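Local coordinates for protein LIP (Serratia marcescens, PDB 4A1R) that serves as a membrane-bound component of the type VI secretion system and belongs to the VasD/TssJ family of secretion lipoproteins, at residues Phe14-Gln19 / Phe70-Gly75; Gln27-Lys32 / Glu97-Asp102; Arg39-Phe44 / Ala89-Val94. All blocks are in the same frame, centred on the assembly; numbering follows the deposited sequence.

How the contacts relate
Three contacts tie parts of one beta-sandwich together. Contact 1 joins the two sheets across their interior, bringing the end of strand 9-16 against the end of strand 64-72. Contact 2 lies on the same side of the chain's centre, its centre about 10 Å from that of contact 1, and the two adjoin through the sheet: Leu-72 O lies 2.8 Å from Ile-31 N, a probable hydrogen bond. Contact 3 sits on the opposite side from contact 1, with centres about 23 Å apart, yet Phe-14 CZ still packs on Val-94 CG1 at 3.9 Å. Contacts 2 and 3, also about 23 Å apart between centres, lie at opposite ends of the neighbouring antiparallel strands 31-38 and 91-96.

Contact 1. Residues Phe14-Gln19 / Phe70-Gly75; sequences FDADRQ and FFLTPG
Phe-14 and Phe-70 meet in an edge-to-face stack that closes part of the beta-sandwich core, where strand 9-16 of one sheet faces strand 64-72 of the other. The ring centroids are 5.1 Å apart and the planes are inclined at 62°. Phe-70 supplies the edge: its CZ comes within 3.4 Å of Phe-14 CD1, above the face but offset toward the rim. A chi1 of 62° sets Phe-70 CG between the backbone N and the carbonyl carbon, and from there the ring presents CZ to Phe-14. Leu-72 continues the tight zone, with CD2 3.8 Å from Phe-14 CB and CG 3.7 Å from Ala-16 CB. Ile-33 of strand 31-38 packs on Phe-14, Phe-70 and Leu-72 together, so the cluster is hydrophobic beyond the two segments.

Past Ala-16 and Leu-72 the strands give way to loops and the contact becomes looser and wetter. Gly-75 N divides its proton between Ala-16 O at 3.0 Å (N-H...O 126°) and Asp-17 O at 3.3 Å, both weak bonds. A water also reaches Ala-16 O and, weakly, Gly-75 O, while Pro-74 CB rests 3.5 Å from Arg-18 O. The polar end of Asp-15 bonds to Gly-78 N. The chemistry implies a largely apolar association: Phe-14, Ala-16, Phe-70 and Leu-72 supply most of the buried surface, and the weak shared bond and the water add polar links.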
ATOM      1  N   PHE A  14      -9.239  -2.921   0.382  1.00 23.70           N
ATOM      2  CA  PHE A  14      -9.259  -2.192  -0.902  1.00 22.94           C
ATOM      3  C   PHE A  14     -10.642  -2.251  -1.515  1.00 24.27           C
ATOM      4  O   PHE A  14     -11.303  -3.308  -1.505  1.00 24.99           O
ATOM      5  CB  PHE A  14      -8.210  -2.744  -1.899  1.00 18.62           C
ATOM      6  CG  PHE A  14      -6.804  -2.405  -1.552  1.00 22.71           C
ATOM      7  CD1 PHE A  14      -6.070  -3.188  -0.642  1.00 20.46           C
ATOM      8  CD2 PHE A  14      -6.192  -1.289  -2.126  1.00 23.40           C
ATOM      9  CE1 PHE A  14      -4.771  -2.863  -0.313  1.00 22.89           C
ATOM     10  CE2 PHE A  14      -4.885  -0.957  -1.795  1.00 22.58           C
ATOM     11  CZ  PHE A  14      -4.164  -1.752  -0.906  1.00 22.83           C
ATOM     12  N   ASP A  15     -11.087  -1.083  -1.979  1.00 22.91           N
ATOM     13  CA  ASP A  15     -12.212  -0.922  -2.894  1.00 26.68           C
ATOM     14  C   ASP A  15     -11.643  -0.368  -4.215  1.00 24.40           C
ATOM     15  O   ASP A  15     -10.721   0.457  -4.188  1.00 26.28           O
ATOM     16  CB  ASP A  15     -13.213   0.131  -2.353  1.00 29.06           C
ATOM     17  CG  ASP A  15     -14.045  -0.366  -1.176  1.00 43.13           C
ATOM     18  OD1 ASP A  15     -13.809  -1.484  -0.661  1.00 39.19           O
ATOM     19  OD2 ASP A  15     -14.969   0.374  -0.774  1.00 48.47           O
ATOM     20  N   ALA A  16     -12.212  -0.795  -5.341  1.00 26.25           N
ATOM     21  CA  ALA A  16     -11.872  -0.239  -6.654  1.00 27.64           C
ATOM     22  C   ALA A  16     -13.141   0.311  -7.306  1.00 27.30           C
ATOM     23  O   ALA A  16     -14.176  -0.359  -7.312  1.00 30.19           O
ATOM     24  CB  ALA A  16     -11.238  -1.291  -7.553  1.00 25.44           C
ATOM     25  N   ASP A  17     -13.059   1.533  -7.818  1.00 28.93           N
ATOM     26  CA  ASP A  17     -14.158   2.125  -8.607  1.00 29.22           C
ATOM     27  C   ASP A  17     -14.548   1.214  -9.753  1.00 32.39           C
ATOM     28  O   ASP A  17     -13.698   0.600 -10.406  1.00 30.71           O
ATOM     29  CB  ASP A  17     -13.742   3.491  -9.155  1.00 29.22           C
ATOM     30  CG  ASP A  17     -13.735   4.580  -8.090  1.00 50.70           C
ATOM     31  OD1 ASP A  17     -14.165   4.321  -6.935  1.00 49.45           O
ATOM     32  OD2 ASP A  17     -13.309   5.714  -8.410  1.00 53.48           O
ATOM     33  N   ARG A  18     -15.841   1.136 -10.025  1.00 35.14           N
ATOM     34  CA  ARG A  18     -16.327   0.487 -11.242  1.00 38.78           C
ATOM     35  C   ARG A  18     -15.609   0.900 -12.535  1.00 29.13           C
ATOM     36  O   ARG A  18     -15.487   0.103 -13.461  1.00 32.86           O
ATOM     37  CB  ARG A  18     -17.835   0.707 -11.389  1.00 42.25           C
ATOM     38  CG  ARG A  18     -18.663  -0.280 -10.583  1.00 53.51           C
ATOM     39  CD  ARG A  18     -20.135  -0.255 -10.983  1.00 65.40           C
ATOM     40  NE  ARG A  18     -20.440  -1.165 -12.093  1.00 70.91           N
ATOM     41  CZ  ARG A  18     -20.687  -0.785 -13.346  1.00 77.86           C
ATOM     42  NH1 ARG A  18     -20.671   0.506 -13.679  1.00 74.75           N
ATOM     43  NH2 ARG A  18     -20.955  -1.698 -14.273  1.00 78.44           N
ATOM     44  N   GLN A  19     -15.136   2.136 -12.589  1.00 33.75           N
ATOM     45  CA  GLN A  19     -14.497   2.661 -13.795  1.00 42.21           C
ATOM     46  C   GLN A  19     -12.982   2.696 -13.725  1.00 37.60           C
ATOM     47  O   GLN A  19     -12.345   3.346 -14.557  1.00 38.33           O
ATOM     48  CB  GLN A  19     -14.987   4.078 -14.110  1.00 43.11           C
ATOM     49  CG  GLN A  19     -16.475   4.210 -14.430  1.00 59.40           C
ATOM     50  CD  GLN A  19     -16.984   3.161 -15.404  1.00 54.79           C
ATOM     51  OE1 GLN A  19     -16.381   2.906 -16.453  1.00 59.41           O
ATOM     52  NE2 GLN A  19     -18.112   2.553 -15.062  1.00 69.10           N
ATOM     53  N   PHE A  70      -1.487  -8.409  -5.355  1.00 20.42           N
ATOM     54  CA  PHE A  70      -2.737  -9.049  -5.731  1.00 20.96           C
ATOM     55  C   PHE A  70      -3.318  -8.206  -6.848  1.00 21.48           C
ATOM     56  O   PHE A  70      -2.756  -7.157  -7.182  1.00 22.08           O
ATOM     57  CB  PHE A  70      -3.681  -9.117  -4.526  1.00 23.76           C
ATOM     58  CG  PHE A  70      -4.076  -7.755  -3.973  1.00 26.95           C
ATOM     59  CD1 PHE A  70      -3.273  -7.089  -3.053  1.00 28.00           C
ATOM     60  CD2 PHE A  70      -5.245  -7.143  -4.396  1.00 27.42           C
ATOM     61  CE1 PHE A  70      -3.654  -5.849  -2.544  1.00 34.57           C
ATOM     62  CE2 PHE A  70      -5.639  -5.924  -3.882  1.00 31.56           C
ATOM     63  CZ  PHE A  70      -4.840  -5.271  -2.963  1.00 31.13           C
ATOM     64  N   PHE A  71      -4.383  -8.709  -7.472  1.00 22.31           N
ATOM     65  CA  PHE A  71      -5.185  -7.952  -8.435  1.00 26.47           C
ATOM     66  C   PHE A  71      -6.535  -7.557  -7.848  1.00 20.58           C
ATOM     67  O   PHE A  71      -7.166  -8.326  -7.099  1.00 28.70           O
ATOM     68  CB  PHE A  71      -5.467  -8.764  -9.694  1.00 25.15           C
ATOM     69  CG  PHE A  71      -4.324  -8.822 -10.652  1.00 28.49           C
ATOM     70  CD1 PHE A  71      -3.334  -9.790 -10.510  1.00 30.03           C
ATOM     71  CD2 PHE A  71      -4.223  -7.908 -11.697  1.00 23.23           C
ATOM     72  CE1 PHE A  71      -2.264  -9.853 -11.396  1.00 35.00           C
ATOM     73  CE2 PHE A  71      -3.156  -7.977 -12.590  1.00 24.15           C
ATOM     74  CZ  PHE A  71      -2.179  -8.943 -12.441  1.00 29.27           C
ATOM     75  N   LEU A  72      -7.005  -6.380  -8.260  1.00 29.31           N
ATOM     76  CA  LEU A  72      -8.250  -5.839  -7.777  1.00 22.72           C
ATOM     77  C   LEU A  72      -9.121  -5.681  -9.036  1.00 22.89           C
ATOM     78  O   LEU A  72      -8.671  -5.091 -10.023  1.00 23.96           O
ATOM     79  CB  LEU A  72      -7.911  -4.500  -7.117  1.00 32.27           C
ATOM     80  CG  LEU A  72      -8.829  -3.698  -6.222  1.00 29.79           C
ATOM     81  CD1 LEU A  72      -9.382  -4.557  -5.095  1.00 31.25           C
ATOM     82  CD2 LEU A  72      -8.004  -2.525  -5.707  1.00 23.92           C
ATOM     83  N   THR A  73     -10.319  -6.251  -9.012  1.00 23.46           N
ATOM     84  CA  THR A  73     -11.332  -6.128 -10.094  1.00 30.02           C
ATOM     85  C   THR A  73     -12.103  -4.794 -10.006  1.00 26.98           C
ATOM     86  O   THR A  73     -12.498  -4.388  -8.917  1.00 30.15           O
ATOM     87  CB  THR A  73     -12.347  -7.272  -9.980  1.00 30.92           C
ATOM     88  OG1 THR A  73     -11.628  -8.503  -9.877  1.00 35.15           O
ATOM     89  CG2 THR A  73     -13.316  -7.326 -11.197  1.00 24.65           C
ATOM     90  N   PRO A  74     -12.335  -4.115 -11.144  1.00 30.09           N
ATOM     91  CA  PRO A  74     -13.160  -2.909 -11.100  1.00 29.86           C
ATOM     92  C   PRO A  74     -14.475  -3.191 -10.374  1.00 26.24           C
ATOM     93  O   PRO A  74     -15.097  -4.214 -10.601  1.00 30.28           O
ATOM     94  CB  PRO A  74     -13.435  -2.630 -12.580  1.00 34.04           C
ATOM     95  CG  PRO A  74     -12.204  -3.148 -13.259  1.00 34.05           C
ATOM     96  CD  PRO A  74     -11.851  -4.392 -12.506  1.00 29.64           C
ATOM     97  N   GLY A  75     -14.859  -2.311  -9.474  1.00 25.00           N
ATOM     98  CA  GLY A  75     -16.113  -2.491  -8.734  1.00 27.08           C
ATOM     99  C   GLY A  75     -15.995  -3.308  -7.465  1.00 29.13           C
ATOM    100  O   GLY A  75     -16.900  -3.278  -6.633  1.00 34.53           O
TER
HETATM  101  O   HOH W   1     -16.315  -0.513  -5.242  1.00 52.94           O

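Contact 2. Residues Gln27-Lys32 / Glu97-Asp102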
ATOM      1  N   GLN A  27     -12.687  -1.036 -21.792  1.00 43.17           N
ATOM      2  CA  GLN A  27     -13.464  -1.399 -20.580  1.00 46.57           C
ATOM      3  C   GLN A  27     -12.584  -1.324 -19.335  1.00 37.26           C
ATOM      4  O   GLN A  27     -11.355  -1.409 -19.451  1.00 34.26           O
ATOM      5  CB  GLN A  27     -14.046  -2.815 -20.685  1.00 48.42           C
ATOM      6  CG  GLN A  27     -14.778  -3.135 -21.979  1.00 61.34           C
ATOM      7  CD  GLN A  27     -15.926  -2.182 -22.256  1.00 82.22           C
ATOM      8  OE1 GLN A  27     -15.718  -1.041 -22.678  1.00 88.79           O
ATOM      9  NE2 GLN A  27     -17.148  -2.650 -22.027  1.00 96.56           N
ATOM     10  N   PRO A  28     -13.193  -1.165 -18.143  1.00 40.32           N
ATOM     11  CA  PRO A  28     -12.328  -1.192 -16.952  1.00 30.88           C
ATOM     12  C   PRO A  28     -11.668  -2.550 -16.758  1.00 29.78           C
ATOM     13  O   PRO A  28     -12.278  -3.585 -17.026  1.00 31.15           O
ATOM     14  CB  PRO A  28     -13.308  -0.844 -15.821  1.00 37.58           C
ATOM     15  CG  PRO A  28     -14.291   0.079 -16.502  1.00 36.73           C
ATOM     16  CD  PRO A  28     -14.544  -0.655 -17.802  1.00 38.30           C
ATOM     17  N   ALA A  29     -10.400  -2.540 -16.334  1.00 30.57           N
ATOM     18  CA  ALA A  29      -9.601  -3.767 -16.265  1.00 30.11           C
ATOM     19  C   ALA A  29      -9.039  -3.940 -14.870  1.00 24.95           C
ATOM     20  O   ALA A  29      -8.757  -2.933 -14.192  1.00 25.52           O
ATOM     21  CB  ALA A  29      -8.472  -3.702 -17.277  1.00 27.55           C
ATOM     22  N   PRO A  30      -8.887  -5.199 -14.435  1.00 25.76           N
ATOM     23  CA  PRO A  30      -8.305  -5.459 -13.128  1.00 26.77           C
ATOM     24  C   PRO A  30      -6.988  -4.729 -13.021  1.00 24.69           C
ATOM     25  O   PRO A  30      -6.307  -4.526 -14.027  1.00 25.08           O
ATOM     26  CB  PRO A  30      -8.097  -6.982 -13.128  1.00 24.93           C
ATOM     27  CG  PRO A  30      -9.143  -7.504 -14.076  1.00 26.25           C
ATOM     28  CD  PRO A  30      -9.337  -6.444 -15.109  1.00 22.75           C
ATOM     29  N   ILE A  31      -6.621  -4.331 -11.807  1.00 25.83           N
ATOM     30  CA  ILE A  31      -5.392  -3.594 -11.638  1.00 18.38           C
ATOM     31  C   ILE A  31      -4.512  -4.290 -10.595  1.00 15.89           C
ATOM     32  O   ILE A  31      -5.007  -4.812  -9.592  1.00 20.83           O
ATOM     33  CB  ILE A  31      -5.713  -2.107 -11.290  1.00 17.72           C
ATOM     34  CG1 ILE A  31      -4.441  -1.278 -11.179  1.00 18.10           C
ATOM     35  CG2 ILE A  31      -6.592  -2.042 -10.029  1.00 18.23           C
ATOM     36  CD1 ILE A  31      -4.656   0.238 -11.189  1.00 18.99           C
ATOM     37  N   LYS A  32      -3.202  -4.314 -10.870  1.00 18.81           N
ATOM     38  CA  LYS A  32      -2.223  -4.946  -9.984  1.00 18.98           C
ATOM     39  C   LYS A  32      -1.885  -3.973  -8.868  1.00 25.24           C
ATOM     40  O   LYS A  32      -1.493  -2.821  -9.147  1.00 21.72           O
ATOM     41  CB  LYS A  32      -0.931  -5.358 -10.725  1.00 18.14           C
ATOM     42  CG  LYS A  32       0.115  -6.016  -9.791  1.00 25.73           C
ATOM     43  CD  LYS A  32       1.409  -6.416 -10.520  1.00 24.51           C
ATOM     44  CE  LYS A  32       1.296  -7.835 -11.087  1.00 31.18           C
ATOM     45  NZ  LYS A  32       2.681  -8.401 -11.151  1.00 38.87           N
ATOM     46  N   GLU A  97      -0.752  -0.489 -10.547  1.00 17.85           N
ATOM     47  CA  GLU A  97      -0.147  -0.454 -11.910  1.00 19.75           C
ATOM     48  C   GLU A  97      -1.226  -0.107 -12.965  1.00 23.20           C
ATOM     49  O   GLU A  97      -1.670  -0.962 -13.756  1.00 20.72           O
ATOM     50  CB  GLU A  97       0.560  -1.781 -12.219  1.00 20.71           C
ATOM     51  CG  GLU A  97       1.640  -2.143 -11.177  1.00 18.54           C
ATOM     52  CD  GLU A  97       2.601  -3.268 -11.595  1.00 24.24           C
ATOM     53  OE1 GLU A  97       2.379  -3.894 -12.641  1.00 26.63           O
ATOM     54  OE2 GLU A  97       3.586  -3.510 -10.849  1.00 25.22           O
ATOM     55  N   TYR A  98      -1.702   1.138 -12.924  1.00 19.13           N
ATOM     56  CA  TYR A  98      -2.648   1.629 -13.929  1.00 21.45           C
ATOM     57  C   TYR A  98      -2.050   1.477 -15.340  1.00 22.53           C
ATOM     58  O   TYR A  98      -0.862   1.739 -15.533  1.00 22.69           O
ATOM     59  CB  TYR A  98      -2.928   3.124 -13.719  1.00 19.39           C
ATOM     60  CG  TYR A  98      -3.779   3.426 -12.491  1.00 19.90           C
ATOM     61  CD1 TYR A  98      -5.175   3.426 -12.568  1.00 18.64           C
ATOM     62  CD2 TYR A  98      -3.179   3.694 -11.265  1.00 21.03           C
ATOM     63  CE1 TYR A  98      -5.947   3.717 -11.461  1.00 20.05           C
ATOM     64  CE2 TYR A  98      -3.948   3.965 -10.145  1.00 23.45           C
ATOM     65  CZ  TYR A  98      -5.333   3.963 -10.245  1.00 21.93           C
ATOM     66  OH  TYR A  98      -6.109   4.236  -9.125  1.00 28.35           O
ATOM     67  N   GLN A  99      -2.889   1.151 -16.313  1.00 19.11           N
ATOM     68  CA  GLN A  99      -2.417   1.102 -17.743  1.00 24.48           C
ATOM     69  C   GLN A  99      -2.068   2.469 -18.339  1.00 29.91           C
ATOM     70  O   GLN A  99      -1.275   2.568 -19.295  1.00 33.56           O
ATOM     71  CB  GLN A  99      -3.463   0.466 -18.648  1.00 26.64           C
ATOM     72  CG  GLN A  99      -3.968  -0.914 -18.277  1.00 25.99           C
ATOM     73  CD  GLN A  99      -4.981  -1.390 -19.302  1.00 31.06           C
ATOM     74  OE1 GLN A  99      -5.283  -0.670 -20.261  1.00 41.85           O
ATOM     75  NE2 GLN A  99      -5.478  -2.599 -19.136  1.00 25.95           N
ATOM     76  N   ASN A 100      -2.659   3.521 -17.787  1.00 27.26           N
ATOM     77  CA  ASN A 100      -2.384   4.878 -18.236  1.00 29.40           C
ATOM     78  C   ASN A 100      -1.905   5.668 -17.059  1.00 26.50           C
ATOM     79  O   ASN A 100      -2.698   6.273 -16.355  1.00 30.78           O
ATOM     80  CB  ASN A 100      -3.653   5.526 -18.793  1.00 35.43           C
ATOM     81  CG  ASN A 100      -3.925   5.125 -20.219  1.00 39.70           C
ATOM     82  OD1 ASN A 100      -4.828   4.330 -20.497  1.00 52.37           O
ATOM     83  ND2 ASN A 100      -3.121   5.644 -21.130  1.00 35.87           N
ATOM     84  N   LEU A 101      -0.596   5.666 -16.861  1.00 24.78           N
ATOM     85  CA  LEU A 101       0.017   6.186 -15.657  1.00 29.92           C
ATOM     86  C   LEU A 101      -0.095   7.706 -15.487  1.00 32.63           C
ATOM     87  O   LEU A 101      -0.133   8.221 -14.357  1.00 22.02           O
ATOM     88  CB  LEU A 101       1.500   5.844 -15.694  1.00 30.51           C
ATOM     89  CG  LEU A 101       2.016   4.535 -15.144  1.00 36.85           C
ATOM     90  CD1 LEU A 101       3.515   4.688 -15.197  1.00 48.91           C
ATOM     91  CD2 LEU A 101       1.544   4.253 -13.716  1.00 29.96           C
ATOM     92  N   ASP A 102      -0.093   8.440 -16.597  1.00 31.37           N
ATOM     93  CA  ASP A 102      -0.075   9.915 -16.536  1.00 31.48           C
ATOM     94  C   ASP A 102      -1.200  10.510 -15.732  1.00 25.16           C
ATOM     95  O   ASP A 102      -2.356  10.175 -15.942  1.00 31.22           O
ATOM     96  CB  ASP A 102      -0.117  10.534 -17.931  1.00 39.03           C
ATOM     97  CG  ASP A 102       1.187  10.423 -18.636  1.00 43.67           C
ATOM     98  OD1 ASP A 102       2.161   9.967 -18.005  1.00 40.08           O
ATOM     99  OD2 ASP A 102       1.232  10.784 -19.824  1.00 46.04           O
TER
HETATM  100  O   HOH W   2      -2.246  -3.448 -13.655  1.00 24.64           O
HETATM  101  O   HOH W   3       4.838  -5.709 -11.164  1.00 33.00           O
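With CG1 trans to the backbone N (chi1 -177°) and the chain extended through chi2, Ile-31 drives its terminal methyl CD1 onto Tyr-98. The result is a CH-pi contact at the margin of the beta-sandwich, where strand 31-38 begins and the loop after strand 91-96 leaves the same antiparallel sheet. CD1 of Ile-31 stands 3.5 Å from the centroid of the Tyr-98 ring and only 10° off the ring normal, which places it over the centre of the face. The far end of that ring is fixed by the bond from Tyr-98 OH to Gly-138 O, in strand 130-138 of the other sheet.

The backbones meet in a nearly linear hydrogen bond, Glu-97 N to Lys-32 O at 2.8 Å and 166°. A water extends this pairing by accepting a hydrogen bond from Lys-32 N at 3.1 Å and donating one to Glu-97 O. Lys-32 and Glu-97 then run side by side, without a salt bridge, since Lys-32 NZ and Glu-97 OE1 remain 4.8 Å apart. Lys-32 NZ bonds to Gln-69 OE1, and Glu-97 OE1 to Gln-53 NE2. A second water links them indirectly, donating to Glu-97 OE2 at 2.5 Å and weakly accepting from Lys-32 NZ. Of the lysine itself, the part nearest the carboxylate is aliphatic: Lys-32 CD lies 3.4 Å from Glu-97 OE1.

Contact 3. Residues Arg39-Phe44 / Ala89-Val94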
ATOM      1  N   ARG A  39      11.431   0.336   5.468  1.00 36.70           N
ATOM      2  CA  ARG A  39      12.238   0.966   6.514  1.00 42.48           C
ATOM      3  C   ARG A  39      12.110   2.466   6.444  1.00 46.95           C
ATOM      4  O   ARG A  39      12.221   3.154   7.461  1.00 36.55           O
ATOM      5  CB  ARG A  39      13.711   0.642   6.316  1.00 45.54           C
ATOM      6  CG  ARG A  39      14.160  -0.667   6.917  1.00 52.39           C
ATOM      7  CD  ARG A  39      15.640  -0.608   7.258  1.00 58.18           C
ATOM      8  NE  ARG A  39      16.335  -1.794   6.779  1.00 79.09           N
ATOM      9  CZ  ARG A  39      16.438  -2.938   7.452  1.00 86.30           C
ATOM     10  NH1 ARG A  39      15.901  -3.063   8.657  1.00 72.43           N
ATOM     11  NH2 ARG A  39      17.081  -3.962   6.911  1.00 89.36           N
ATOM     12  N   SER A  40      11.933   2.966   5.223  1.00 39.74           N
ATOM     13  CA  SER A  40      11.814   4.393   4.953  1.00 40.42           C
ATOM     14  C   SER A  40      11.164   4.541   3.575  1.00 45.55           C
ATOM     15  O   SER A  40      11.207   3.607   2.778  1.00 37.36           O
ATOM     16  CB  SER A  40      13.187   5.037   4.955  1.00 39.59           C
ATOM     17  OG  SER A  40      14.123   4.195   4.304  1.00 47.34           O
ATOM     18  N   ASP A  41      10.553   5.688   3.300  1.00 46.96           N
ATOM     19  CA  ASP A  41       9.860   5.876   2.015  1.00 42.01           C
ATOM     20  C   ASP A  41      10.560   6.807   1.021  1.00 37.61           C
ATOM     21  O   ASP A  41       9.987   7.122  -0.026  1.00 43.54           O
ATOM     22  CB  ASP A  41       8.386   6.287   2.231  1.00 39.46           C
ATOM     23  CG  ASP A  41       8.208   7.748   2.666  1.00 34.71           C
ATOM     24  OD1 ASP A  41       9.195   8.438   2.974  1.00 35.96           O
ATOM     25  OD2 ASP A  41       7.046   8.205   2.713  1.00 38.01           O
ATOM     26  N   ALA A  42      11.775   7.258   1.346  1.00 38.02           N
ATOM     27  CA  ALA A  42      12.457   8.265   0.515  1.00 36.27           C
ATOM     28  C   ALA A  42      12.729   7.737  -0.880  1.00 35.17           C
ATOM     29  O   ALA A  42      12.320   8.350  -1.858  1.00 35.18           O
ATOM     30  CB  ALA A  42      13.752   8.729   1.165  1.00 36.75           C
ATOM     31  N   GLU A  43      13.386   6.580  -0.957  1.00 33.54           N
ATOM     32  CA  GLU A  43      13.737   5.984  -2.233  1.00 36.55           C
ATOM     33  C   GLU A  43      12.498   5.540  -2.983  1.00 34.02           C
ATOM     34  O   GLU A  43      12.452   5.655  -4.213  1.00 32.74           O
ATOM     35  CB  GLU A  43      14.709   4.826  -2.044  1.00 42.29           C
ATOM     36  CG  GLU A  43      16.167   5.253  -1.946  1.00 50.91           C
ATOM     37  CD  GLU A  43      17.000   4.254  -1.171  1.00 57.49           C
ATOM     38  OE1 GLU A  43      16.655   3.986   0.004  1.00 62.76           O
ATOM     39  OE2 GLU A  43      17.990   3.735  -1.733  1.00 55.18           O
ATOM     40  N   PHE A  44      11.499   5.054  -2.233  1.00 35.10           N
ATOM     41  CA  PHE A  44      10.199   4.607  -2.788  1.00 27.74           C
ATOM     42  C   PHE A  44       9.427   5.730  -3.478  1.00 28.82           C
ATOM     43  O   PHE A  44       8.858   5.541  -4.554  1.00 25.96           O
ATOM     44  CB  PHE A  44       9.349   3.987  -1.664  1.00 26.78           C
ATOM     45  CG  PHE A  44       7.952   3.589  -2.081  1.00 26.07           C
ATOM     46  CD1 PHE A  44       7.734   2.420  -2.816  1.00 24.20           C
ATOM     47  CD2 PHE A  44       6.849   4.354  -1.703  1.00 27.04           C
ATOM     48  CE1 PHE A  44       6.453   2.041  -3.178  1.00 23.43           C
ATOM     49  CE2 PHE A  44       5.569   3.978  -2.073  1.00 27.93           C
ATOM     50  CZ  PHE A  44       5.370   2.820  -2.808  1.00 25.62           C
ATOM     51  N   ALA A  89      10.020  -1.366  10.675  1.00 44.64           N
ATOM     52  CA  ALA A  89       9.122  -0.924   9.628  1.00 38.02           C
ATOM     53  C   ALA A  89       8.585   0.459   9.980  1.00 34.73           C
ATOM     54  O   ALA A  89       8.071   0.652  11.065  1.00 37.19           O
ATOM     55  CB  ALA A  89       8.000  -1.912   9.471  1.00 26.89           C
ATOM     56  N   ARG A  90       8.703   1.417   9.062  1.00 32.18           N
ATOM     57  CA  ARG A  90       8.183   2.780   9.296  1.00 32.18           C
ATOM     58  C   ARG A  90       7.096   3.229   8.302  1.00 28.53           C
ATOM     59  O   ARG A  90       6.344   4.188   8.551  1.00 32.21           O
ATOM     60  CB  ARG A  90       9.338   3.789   9.329  1.00 32.82           C
ATOM     61  CG  ARG A  90      10.332   3.569  10.465  1.00 41.26           C
ATOM     62  CD  ARG A  90       9.651   3.660  11.827  1.00 53.67           C
ATOM     63  NE  ARG A  90      10.589   3.466  12.938  1.00 68.85           N
ATOM     64  CZ  ARG A  90      10.916   2.287  13.475  1.00 73.73           C
ATOM     65  NH1 ARG A  90      10.387   1.158  13.024  1.00 55.62           N
ATOM     66  NH2 ARG A  90      11.786   2.232  14.474  1.00 76.92           N
ATOM     67  N   TYR A  91       7.016   2.556   7.166  1.00 29.53           N
ATOM     68  CA  TYR A  91       6.017   2.932   6.142  1.00 28.54           C
ATOM     69  C   TYR A  91       5.479   1.695   5.423  1.00 21.19           C
ATOM     70  O   TYR A  91       6.200   0.726   5.274  1.00 24.96           O
ATOM     71  CB  TYR A  91       6.658   3.856   5.099  1.00 30.18           C
ATOM     72  CG  TYR A  91       7.078   5.235   5.615  1.00 36.92           C
ATOM     73  CD1 TYR A  91       6.160   6.284   5.676  1.00 37.69           C
ATOM     74  CD2 TYR A  91       8.393   5.486   6.015  1.00 41.15           C
ATOM     75  CE1 TYR A  91       6.533   7.535   6.151  1.00 46.91           C
ATOM     76  CE2 TYR A  91       8.780   6.735   6.479  1.00 41.56           C
ATOM     77  CZ  TYR A  91       7.844   7.749   6.549  1.00 42.07           C
ATOM     78  OH  TYR A  91       8.208   8.997   7.003  1.00 61.68           O
ATOM     79  N   ILE A  92       4.209   1.748   5.018  1.00 23.09           N
ATOM     80  CA  ILE A  92       3.634   0.818   4.009  1.00 25.20           C
ATOM     81  C   ILE A  92       3.509   1.580   2.669  1.00 21.80           C
ATOM     82  O   ILE A  92       2.784   2.583   2.580  1.00 26.37           O
ATOM     83  CB  ILE A  92       2.239   0.276   4.441  1.00 26.41           C
ATOM     84  CG1 ILE A  92       2.298  -0.425   5.794  1.00 26.57           C
ATOM     85  CG2 ILE A  92       1.606  -0.634   3.383  1.00 31.19           C
ATOM     86  CD1 ILE A  92       3.340  -1.514   5.922  1.00 30.23           C
ATOM     87  N   GLY A  93       4.226   1.126   1.641  1.00 22.66           N
ATOM     88  CA  GLY A  93       4.104   1.721   0.292  1.00 19.36           C
ATOM     89  C   GLY A  93       3.065   0.945  -0.512  1.00 22.74           C
ATOM     90  O   GLY A  93       2.990  -0.284  -0.423  1.00 22.08           O
ATOM     91  N   VAL A  94       2.245   1.637  -1.293  1.00 18.01           N
ATOM     92  CA  VAL A  94       1.233   0.944  -2.096  1.00 19.32           C
ATOM     93  C   VAL A  94       1.419   1.469  -3.516  1.00 25.65           C
ATOM     94  O   VAL A  94       1.572   2.694  -3.712  1.00 20.51           O
ATOM     95  CB  VAL A  94      -0.221   1.175  -1.607  1.00 22.34           C
ATOM     96  CG1 VAL A  94      -1.203   0.284  -2.372  1.00 24.89           C
ATOM     97  CG2 VAL A  94      -0.356   0.923  -0.109  1.00 24.65           C
TER
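Arg-90, whose CB lies 3.5 Å from Arg-39 O across the contact, has its NH1 held by two carbonyls, Leu-87 O and Ala-89 O. The bond to Ala-89 O is 3.1 Å long and nearly in the guanidinium plane, though it meets the carbonyl from above its plane. Only the aliphatic base of Arg-90 joins the contact; its guanidinium leads away. The contact sets the turn leading into helix 42-46 against the start of strand 91-96 in the beta-sandwich, at a classic beta bulge in which Arg-90 and Tyr-91 both face Leu-38.

Asp-41 occupies the N-cap position, but its side chain makes no capping bond; OD2 is hydrogen-bonded to Ser-109 OG of strand 107-111, and the carboxylate packs over Tyr-91. OD2 lies over one face of the ring, 3.5 Å from Tyr-91 CE1. The evidence for stacking is that the carboxylate and ring planes differ by just 9°, with Asp-41 CG over the ring centre. A chi1 of 75° places CG between the backbone N and the carbonyl carbon, over the ring; chi2 (-9°) sets the turn of the carboxylate plane. CB of Asp-41 adds a CH-pi approach, 4.0 Å from the Tyr-91 centroid. The backbone before the helix also touches the CD2 side of the ring, with Asp-41 N 3.5 Å and Ser-40 CA 3.7 Å from Tyr-91 CD2.

At the helical end, Phe-44 reaches toward the strand where Gly-93 has no side chain, and its CZ settles 3.5 Å from Gly-93 CA, with Val-94 O in the ring plane at its edge.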